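Long-range contacts in Cfl (PDB 7A9J), which probably activates carboxylic acids with ATP, as other members of the AMP-binding ligase family do, and here holds an ethyl-oxo-indene carboxylic acid in its pocket: residues A[138-149]-A[159-167]; A[56-65]-A[87-95]. The protein carries 1 engineered substitution. One frame throughout, in Å; residues are numbered along the deposited sequence.

Contact 1 (A[138-149]-A[159-167]); sequences ESCTMLEKIWVI and NTHNWEEII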
loop_
_atom_site.group_PDB
_atom_site.type_symbol
_atom_site.label_atom_id
_atom_site.label_comp_id
_atom_site.label_asym_id
_atom_site.label_seq_id
_atom_site.Cartn_x
_atom_site.Cartn_y
_atom_site.Cartn_z
ATOM N N GLU A 138 0.238 6.472 28.650
ATOM C CA GLU A 138 0.797 7.106 29.835
ATOM C C GLU A 138 1.366 6.115 30.826
ATOM O O GLU A 138 2.056 6.537 31.761
ATOM C CB GLU A 138 -0.253 7.997 30.505
ATOM C CG GLU A 138 -0.570 9.186 29.595
ATOM C CD GLU A 138 -1.516 10.238 30.212
ATOM O OE1 GLU A 138 -2.411 9.876 31.030
ATOM O OE2 GLU A 138 -1.364 11.448 29.863
ATOM N N SER A 139 1.102 4.824 30.654
ATOM C CA SER A 139 1.693 3.826 31.528
ATOM C C SER A 139 2.995 3.249 30.960
ATOM O O SER A 139 3.570 2.337 31.572
ATOM C CB SER A 139 0.680 2.706 31.794
ATOM O OG SER A 139 0.460 1.963 30.601
ATOM N N CYS A 140 3.483 3.774 29.833
ATOM C CA CYS A 140 4.760 3.366 29.234
ATOM C C CYS A 140 5.880 4.166 29.886
ATOM O O CYS A 140 6.152 5.302 29.501
ATOM C CB CYS A 140 4.741 3.576 27.727
ATOM S SG CYS A 140 3.630 2.434 26.830
ATOM N N THR A 141 6.559 3.570 30.858
ATOM C CA THR A 141 7.379 4.408 31.724
ATOM C C THR A 141 8.649 4.882 31.056
ATOM O O THR A 141 9.312 5.782 31.594
ATOM C CB THR A 141 7.730 3.664 33.011
ATOM O OG1 THR A 141 8.473 2.486 32.682
ATOM C CG2 THR A 141 6.456 3.311 33.752
ATOM N N MET A 142 9.004 4.302 29.913
ATOM C CA MET A 142 10.126 4.780 29.134
ATOM C C MET A 142 9.812 6.078 28.390
ATOM O O MET A 142 10.752 6.757 27.950
ATOM C CB MET A 142 10.550 3.683 28.163
ATOM C CG MET A 142 11.862 3.907 27.499
ATOM S SD MET A 142 12.598 2.360 26.921
ATOM C CE MET A 142 14.046 3.030 26.101
ATOM N N LEU A 143 8.539 6.469 28.267
ATOM C CA LEU A 143 8.183 7.720 27.567
ATOM C C LEU A 143 8.532 8.925 28.431
ATOM O O LEU A 143 7.858 9.205 29.422
ATOM C CB LEU A 143 6.703 7.745 27.211
ATOM C CG LEU A 143 6.326 6.720 26.125
ATOM C CD1 LEU A 143 4.834 6.839 25.835
ATOM C CD2 LEU A 143 7.129 6.853 24.807
ATOM N N GLU A 144 9.565 9.662 28.042
ATOM C CA GLU A 144 9.918 10.880 28.779
ATOM C C GLU A 144 9.106 12.109 28.345
ATOM O O GLU A 144 8.974 13.070 29.131
ATOM C CB GLU A 144 11.403 11.191 28.596
ATOM C CG GLU A 144 12.361 10.092 29.012
ATOM C CD GLU A 144 13.749 10.256 28.365
ATOM O OE1 GLU A 144 14.214 11.415 28.182
ATOM O OE2 GLU A 144 14.364 9.218 28.025
ATOM N N LYS A 145 8.637 12.128 27.101
ATOM C CA LYS A 145 7.795 13.173 26.546
ATOM C C LYS A 145 6.676 12.543 25.739
ATOM O O LYS A 145 6.922 11.680 24.893
ATOM C CB LYS A 145 8.589 14.094 25.612
ATOM C CG LYS A 145 9.803 14.722 26.298
ATOM C CD LYS A 145 9.372 15.755 27.258
ATOM C CE LYS A 145 10.559 16.148 28.188
ATOM N NZ LYS A 145 10.269 17.320 29.047
ATOM N N ILE A 146 5.471 13.034 25.969
ATOM C CA ILE A 146 4.268 12.678 25.227
ATOM C C ILE A 146 3.674 14.011 24.768
ATOM O O ILE A 146 3.175 14.758 25.597
ATOM C CB ILE A 146 3.265 11.936 26.141
ATOM C CG1 ILE A 146 3.906 10.666 26.708
ATOM C CG2 ILE A 146 1.929 11.664 25.416
ATOM C CD1 ILE A 146 3.093 10.018 27.823
ATOM N N TRP A 147 3.651 14.271 23.467
ATOM C CA TRP A 147 3.016 15.466 22.927
ATOM C C TRP A 147 1.759 15.082 22.157
ATOM O O TRP A 147 1.766 14.092 21.398
ATOM C CB TRP A 147 3.958 16.211 21.977
ATOM C CG TRP A 147 5.205 16.858 22.584
ATOM C CD1 TRP A 147 5.294 18.100 23.168
ATOM C CD2 TRP A 147 6.541 16.324 22.577
ATOM N NE1 TRP A 147 6.600 18.357 23.561
ATOM C CE2 TRP A 147 7.384 17.297 23.188
ATOM C CE3 TRP A 147 7.104 15.130 22.125
ATOM C CZ2 TRP A 147 8.741 17.090 23.376
ATOM C CZ3 TRP A 147 8.450 14.925 22.280
ATOM C CH2 TRP A 147 9.271 15.927 22.896
ATOM N N VAL A 148 0.690 15.850 22.350
ATOM C CA VAL A 148 -0.644 15.530 21.823
ATOM C C VAL A 148 -1.209 16.803 21.199
ATOM O O VAL A 148 -1.325 17.842 21.880
ATOM C CB VAL A 148 -1.592 15.035 22.917
ATOM C CG1 VAL A 148 -3.003 14.751 22.348
ATOM C CG2 VAL A 148 -0.993 13.865 23.654
ATOM N N ILE A 149 -1.569 16.722 19.925
ATOM C CA ILE A 149 -2.262 17.834 19.286
ATOM C C ILE A 149 -3.643 17.951 19.891
ATOM O O ILE A 149 -4.383 16.956 19.988
ATOM C CB ILE A 149 -2.348 17.589 17.768
ATOM C CG1 ILE A 149 -0.949 17.443 17.182
ATOM C CG2 ILE A 149 -3.148 18.725 17.108
ATOM C CD1 ILE A 149 -0.949 17.076 15.657
ATOM N N ASN A 159 4.512 13.865 32.169
ATOM C CA ASN A 159 5.249 13.944 30.926
ATOM C C ASN A 159 4.355 14.194 29.720
ATOM O O ASN A 159 4.824 14.094 28.595
ATOM C CB ASN A 159 6.070 12.685 30.702
ATOM C CG ASN A 159 7.143 12.539 31.728
ATOM O OD1 ASN A 159 7.716 13.537 32.174
ATOM N ND2 ASN A 159 7.416 11.300 32.132
ATOM N N THR A 160 3.099 14.557 29.934
ATOM C CA THR A 160 2.185 14.790 28.817
ATOM C C THR A 160 2.065 16.279 28.552
ATOM O O THR A 160 1.778 17.046 29.477
ATOM C CB THR A 160 0.832 14.182 29.149
ATOM O OG1 THR A 160 1.069 12.795 29.389
ATOM C CG2 THR A 160 -0.134 14.312 27.979
ATOM N N HIS A 161 2.317 16.662 27.287
ATOM C CA HIS A 161 2.448 18.047 26.857
ATOM C C HIS A 161 1.530 18.313 25.675
ATOM O O HIS A 161 1.196 17.413 24.899
ATOM C CB HIS A 161 3.904 18.363 26.464
ATOM C CG HIS A 161 4.856 18.227 27.604
ATOM N ND1 HIS A 161 5.150 19.268 28.467
ATOM C CD2 HIS A 161 5.557 17.155 28.047
ATOM C CE1 HIS A 161 5.995 18.839 29.390
ATOM N NE2 HIS A 161 6.279 17.567 29.141
ATOM N N ASN A 162 1.128 19.565 25.535
ATOM C CA ASN A 162 0.412 19.956 24.328
ATOM C C ASN A 162 1.400 20.104 23.177
ATOM O O ASN A 162 2.528 20.587 23.366
ATOM C CB ASN A 162 -0.309 21.287 24.588
ATOM C CG ASN A 162 -1.277 21.663 23.484
ATOM O OD1 ASN A 162 -0.869 21.938 22.348
ATOM N ND2 ASN A 162 -2.576 21.681 23.816
ATOM N N TRP A 163 0.949 19.740 21.971
ATOM C CA TRP A 163 1.751 19.880 20.757
ATOM C C TRP A 163 2.309 21.299 20.602
ATOM O O TRP A 163 3.433 21.481 20.113
ATOM C CB TRP A 163 0.895 19.561 19.533
ATOM C CG TRP A 163 1.465 20.005 18.237
ATOM C CD1 TRP A 163 1.154 21.154 17.527
ATOM C CD2 TRP A 163 2.456 19.322 17.487
ATOM N NE1 TRP A 163 1.892 21.196 16.385
ATOM C CE2 TRP A 163 2.728 20.111 16.341
ATOM C CE3 TRP A 163 3.146 18.124 17.670
ATOM C CZ2 TRP A 163 3.646 19.725 15.379
ATOM C CZ3 TRP A 163 4.043 17.703 16.670
ATOM C CH2 TRP A 163 4.306 18.527 15.562
ATOM N N GLU A 164 1.501 22.300 20.929
ATOM C CA GLU A 164 1.977 23.693 20.776
ATOM C C GLU A 164 3.296 23.932 21.491
ATOM O O GLU A 164 4.066 24.825 21.100
ATOM C CB GLU A 164 0.918 24.652 21.256
ATOM C CG GLU A 164 -0.345 24.434 20.520
ATOM C CD GLU A 164 -0.658 25.471 19.482
ATOM O OE1 GLU A 164 -1.787 26.012 19.547
ATOM O OE2 GLU A 164 0.202 25.737 18.606
ATOM N N GLU A 165 3.572 23.156 22.542
ATOM C CA GLU A 165 4.811 23.363 23.272
ATOM C C GLU A 165 6.024 23.023 22.417
ATOM O O GLU A 165 7.075 23.675 22.548
ATOM C CB GLU A 165 4.824 22.539 24.555
ATOM C CG GLU A 165 3.784 22.933 25.566
ATOM C CD GLU A 165 3.770 21.990 26.773
ATOM O OE1 GLU A 165 4.859 21.767 27.366
ATOM O OE2 GLU A 165 2.671 21.460 27.107
ATOM N N ILE A 166 5.891 22.046 21.519
ATOM C CA ILE A 166 7.036 21.616 20.737
ATOM C C ILE A 166 7.378 22.613 19.644
ATOM O O ILE A 166 8.467 22.512 19.061
ATOM C CB ILE A 166 6.786 20.206 20.137
ATOM C CG1 ILE A 166 8.078 19.410 19.995
ATOM C CG2 ILE A 166 6.132 20.279 18.734
ATOM C CD1 ILE A 166 7.798 17.973 19.521
ATOM N N ILE A 167 6.457 23.505 19.274
ATOM C CA ILE A 167 6.778 24.523 18.269
ATOM C C ILE A 167 6.809 25.943 18.841
ATOM O O ILE A 167 6.746 26.906 18.082
ATOM C CB ILE A 167 5.802 24.458 17.084
ATOM C CG1 ILE A 167 4.349 24.550 17.618
ATOM C CG2 ILE A 167 6.073 23.176 16.250
ATOM C CD1 ILE A 167 3.315 24.634 16.520
HETATM O O HOH W 1 8.518 15.794 30.614
#
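Trp147 and His161 face each other as a bridge pair of two parallel strands, 145-148 and 160-162, the latter an outermost strand of a five-stranded parallel sheet. The backbone ladder is regular: Ile146 N donates to Asn159 O, Ile146 O accepts from His161 N at 2.7 Å, and Val148 N donates to His161 O. A fourth bond, Trp163 N to Val148 O, differs: the donor stands well above the carbonyl plane as the chain leaves the strand for a short helical turn.

Trp147 has the most surface buried. Its indole is gripped from both faces: Lys145 CB lies over the rim of one, and on the other Ile166 CD1 sits 3.7 Å from the centroid of the six-membered ring, a CH-pi contact nearly on the ring normal. His161 CB approaches Trp147 CD1 at 3.6 Å, and the two rings meet obliquely, with planes at 40°. A broad flat indole suits this place, covering the junction of strand and turn; Leu64 of helix 50-66 also touches it.

The His161 imidazole is held through both nitrogens. ND1 donates to Glu165 OE1 at 2.7 Å, while NE2 shares a water with Lys145 NZ and Asn159 OD1. Asn159 also packs its amide against the Glu144 carbonyl, CG 3.2 Å from Glu144 O. Glu165 takes Asn162 N as well, and Glu164 N meets a lone pair of Asn162 OD1, lying in the plane of the amide; Asn162 and Glu165 form a capping box that starts the turn.

In Thr160, chi1 of -58° sets OG1 anti to the carbonyl carbon, on the side from which Glu138, paired through OE1 with Lys134, reaches in. Thr160 OG1 donates to Glu138 OE2 over 2.8 Å, on its anti side and 29° out of the carboxylate plane.

Contact 2 (A[56-65]-A[87-95]); sequences LIQRIATGLK and ATYYACLKI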
loop_
_atom_site.group_PDB
_atom_site.type_symbol
_atom_site.label_atom_id
_atom_site.label_comp_id
_atom_site.label_asym_id
_atom_site.label_seq_id
_atom_site.Cartn_x
_atom_site.Cartn_y
_atom_site.Cartn_z
ATOM N N LEU A 56 8.054 25.080 9.880
ATOM C CA LEU A 56 7.412 24.231 10.897
ATOM C C LEU A 56 8.314 23.053 11.299
ATOM O O LEU A 56 8.489 22.756 12.494
ATOM C CB LEU A 56 6.076 23.693 10.358
ATOM C CG LEU A 56 5.306 22.673 11.208
ATOM C CD1 LEU A 56 5.028 23.348 12.569
ATOM C CD2 LEU A 56 4.004 22.337 10.505
ATOM N N ILE A 57 8.936 22.416 10.303
ATOM C CA ILE A 57 9.867 21.318 10.560
ATOM C C ILE A 57 10.993 21.784 11.458
ATOM O O ILE A 57 11.397 21.085 12.408
ATOM C CB ILE A 57 10.438 20.789 9.231
ATOM C CG1 ILE A 57 9.373 19.978 8.535
ATOM C CG2 ILE A 57 11.641 19.865 9.521
ATOM C CD1 ILE A 57 9.617 19.868 7.015
ATOM N N GLN A 58 11.530 22.966 11.161
ATOM C CA GLN A 58 12.615 23.505 11.975
ATOM C C GLN A 58 12.175 23.753 13.409
ATOM O O GLN A 58 12.941 23.441 14.336
ATOM C CB GLN A 58 13.195 24.789 11.350
ATOM C CG GLN A 58 13.917 24.439 10.028
ATOM C CD GLN A 58 14.407 25.711 9.304
ATOM O OE1 GLN A 58 14.000 26.828 9.614
ATOM N NE2 GLN A 58 15.268 25.519 8.334
ATOM N N ARG A 59 10.964 24.339 13.617
ATOM C CA ARG A 59 10.478 24.579 14.979
ATOM C C ARG A 59 10.298 23.253 15.743
ATOM O O ARG A 59 10.675 23.165 16.940
ATOM C CB ARG A 59 9.169 25.370 14.962
ATOM C CG ARG A 59 9.338 26.859 14.636
ATOM C CD ARG A 59 8.078 27.643 14.994
ATOM N NE ARG A 59 8.409 29.073 14.977
ATOM C CZ ARG A 59 8.234 29.929 15.970
ATOM N NH1 ARG A 59 8.585 31.194 15.783
ATOM N NH2 ARG A 59 7.692 29.552 17.125
ATOM N N ILE A 60 9.777 22.227 15.062
ATOM C CA ILE A 60 9.585 20.938 15.728
ATOM C C ILE A 60 10.940 20.366 16.126
ATOM O O ILE A 60 11.145 19.958 17.278
ATOM C CB ILE A 60 8.795 19.941 14.856
ATOM C CG1 ILE A 60 7.362 20.426 14.561
ATOM C CG2 ILE A 60 8.725 18.575 15.604
ATOM C CD1 ILE A 60 6.755 19.744 13.257
ATOM N N ALA A 61 11.907 20.409 15.207
ATOM C CA ALA A 61 13.264 19.970 15.534
ATOM C C ALA A 61 13.821 20.690 16.752
ATOM O O ALA A 61 14.442 20.059 17.625
ATOM C CB ALA A 61 14.199 20.166 14.344
ATOM N N THR A 62 13.617 22.015 16.846
ATOM C CA THR A 62 14.131 22.709 18.009
ATOM C C THR A 62 13.404 22.276 19.276
ATOM O O THR A 62 14.039 22.112 20.326
ATOM C CB THR A 62 14.033 24.222 17.788
ATOM O OG1 THR A 62 14.923 24.574 16.712
ATOM C CG2 THR A 62 14.449 24.991 19.044
ATOM N N GLY A 63 12.083 22.079 19.193
ATOM C CA GLY A 63 11.336 21.648 20.365
ATOM C C GLY A 63 11.764 20.275 20.862
ATOM O O GLY A 63 11.944 20.069 22.080
ATOM N N LEU A 64 11.982 19.348 19.933
ATOM C CA LEU A 64 12.472 18.013 20.269
ATOM C C LEU A 64 13.811 18.113 20.972
ATOM O O LEU A 64 14.014 17.541 22.048
ATOM C CB LEU A 64 12.614 17.162 19.000
ATOM C CG LEU A 64 11.335 16.747 18.302
ATOM C CD1 LEU A 64 11.692 16.098 16.956
ATOM C CD2 LEU A 64 10.679 15.732 19.253
ATOM N N LYS A 65 14.742 18.861 20.383
ATOM C CA LYS A 65 16.058 18.941 21.008
ATOM C C LYS A 65 15.982 19.683 22.328
ATOM O O LYS A 65 16.680 19.310 23.287
ATOM C CB LYS A 65 17.066 19.580 20.039
ATOM C CG LYS A 65 17.370 18.601 18.871
ATOM C CD LYS A 65 18.758 18.770 18.207
ATOM C CE LYS A 65 18.728 19.741 17.040
ATOM N NZ LYS A 65 20.118 20.205 16.694
ATOM N N ALA A 87 5.383 17.046 8.820
ATOM C CA ALA A 87 6.413 17.877 9.410
ATOM C C ALA A 87 7.210 17.113 10.463
ATOM O O ALA A 87 8.440 17.291 10.579
ATOM C CB ALA A 87 5.758 19.130 9.990
ATOM N N THR A 88 6.515 16.275 11.255
ATOM C CA THR A 88 7.187 15.535 12.319
ATOM C C THR A 88 8.122 14.494 11.740
ATOM O O THR A 88 9.227 14.320 12.244
ATOM C CB THR A 88 6.137 14.856 13.213
ATOM O OG1 THR A 88 5.403 15.892 13.902
ATOM C CG2 THR A 88 6.799 13.938 14.244
ATOM N N TYR A 89 7.694 13.781 10.670
ATOM C CA TYR A 89 8.642 12.874 10.015
ATOM C C TYR A 89 9.920 13.616 9.625
ATOM O O TYR A 89 11.026 13.144 9.891
ATOM C CB TYR A 89 8.045 12.256 8.738
ATOM C CG TYR A 89 6.919 11.330 8.906
ATOM C CD1 TYR A 89 6.798 10.513 10.042
ATOM C CD2 TYR A 89 5.975 11.223 7.898
ATOM C CE1 TYR A 89 5.751 9.571 10.139
ATOM C CE2 TYR A 89 4.907 10.319 7.999
ATOM C CZ TYR A 89 4.808 9.490 9.110
ATOM O OH TYR A 89 3.785 8.572 9.226
ATOM N N TYR A 90 9.787 14.779 8.979
ATOM C CA TYR A 90 10.983 15.475 8.547
ATOM C C TYR A 90 11.798 16.018 9.719
ATOM O O TYR A 90 13.046 16.081 9.647
ATOM C CB TYR A 90 10.593 16.636 7.663
ATOM C CG TYR A 90 10.376 16.191 6.230
ATOM C CD1 TYR A 90 11.450 15.658 5.486
ATOM C CD2 TYR A 90 9.157 16.396 5.599
ATOM C CE1 TYR A 90 11.279 15.317 4.117
ATOM C CE2 TYR A 90 8.984 16.062 4.249
ATOM C CZ TYR A 90 10.064 15.537 3.531
ATOM O OH TYR A 90 9.903 15.221 2.207
ATOM N N ALA A 91 11.128 16.447 10.789
ATOM C CA ALA A 91 11.886 16.901 11.957
ATOM C C ALA A 91 12.711 15.768 12.578
ATOM O O ALA A 91 13.856 16.012 13.023
ATOM C CB ALA A 91 10.966 17.558 13.001
ATOM N N CYS A 92 12.134 14.540 12.648
ATOM C CA CYS A 92 12.864 13.391 13.157
ATOM C C CYS A 92 14.074 13.110 12.288
ATOM O O CYS A 92 15.194 12.923 12.785
ATOM C CB CYS A 92 11.936 12.170 13.163
ATOM S SG CYS A 92 10.695 12.313 14.458
ATOM N N LEU A 93 13.853 13.143 10.972
ATOM C CA LEU A 93 14.949 12.938 10.022
ATOM C C LEU A 93 16.034 13.990 10.175
ATOM O O LEU A 93 17.231 13.670 10.109
ATOM C CB LEU A 93 14.391 12.976 8.593
ATOM C CG LEU A 93 13.610 11.679 8.228
ATOM C CD1 LEU A 93 12.810 11.913 6.936
ATOM C CD2 LEU A 93 14.504 10.476 8.081
ATOM N N LYS A 94 15.631 15.264 10.328
ATOM C CA LYS A 94 16.580 16.349 10.451
ATOM C C LYS A 94 17.531 16.121 11.619
ATOM O O LYS A 94 18.735 16.375 11.510
ATOM C CB LYS A 94 15.804 17.670 10.651
ATOM C CG LYS A 94 16.666 18.900 10.866
ATOM C CD LYS A 94 15.780 20.182 10.899
ATOM C CE LYS A 94 16.521 21.413 11.532
ATOM N NZ LYS A 94 17.796 21.760 10.832
ATOM N N ILE A 95 17.006 15.654 12.758
ATOM C CA ILE A 95 17.832 15.526 13.931
ATOM C C ILE A 95 18.311 14.120 14.161
ATOM O O ILE A 95 19.114 13.912 15.108
ATOM C CB ILE A 95 17.128 16.050 15.199
ATOM C CG1 ILE A 95 15.952 15.153 15.617
ATOM C CG2 ILE A 95 16.754 17.500 14.984
ATOM C CD1 ILE A 95 15.447 15.593 17.001
HETATM O O HOH W 2 16.983 23.244 8.220
HETATM O O HOH W 3 18.788 21.693 14.096
#
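With CG1 beside its backbone N (chi1 -75°) and the chain extended beyond it, Ile57 sends CD1 to 3.4 Å from Tyr90 CB, while CG2, anti to the backbone N, reaches over the Ala91 backbone. Ile95 has the rarer chi1 of 69°, leaving CG1 in the crowded position but turning CD1 to Leu64 CD1, at 3.8 Å, and CG2 to Ala61 CB, at 3.7 Å.

Segments 56-65 and 87-95 cross at -58°, their axes 8.3 Å apart at closest approach; the small Ala61 and Ala91, CA atoms 4.9 Å apart, permit this. Packing is knobs-into-holes: Ile57 sits among Ala87, Tyr90, Ala91 and Lys94, and the Ala91 methyl among Ile57, Ile60, Ala61 and Leu64. Ala87 CB is pressed tightly by Ile60 CD1, at 3.5 Å.

Lys94, itself buried, lays its CD 3.8 Å from Ala61 CB and carries NZ to Tyr171 OH and a water shared with Gln58 NE2. Lys65 passes Ile95 the other way, its CE 3.6 Å from Ile95 CG2, and its NZ forms a salt bridge with Asp176. With no direct hydrogen bond between the segments, methyl fit sets their spacing; the lysine chains extend the apolar surface while their amines bond elsewhere.

How the contacts relate
Contact 2 is a buried helix-helix interface, whereas contact 1 lies at one side of a parallel sheet and is only partly buried. Their chemistry follows: backbone bonds and polar side chains, with apolar packing on the indoles, tie the segments of contact 1, while 56-65 and 87-95 are joined by apolar packing, with a water between Gln58 and Lys94. The two meet where the turn after strand 160-162 lies against helix 50-66. Trp163 CH2 comes 3.6 Å from Ile60 CD1 and 3.3 Å from Thr88 OG1, so this indole touches both helices of contact 2. Arg59 NH2 probably donates to Ile167 O, 3.0 Å away, adding a polar tie beside this packing.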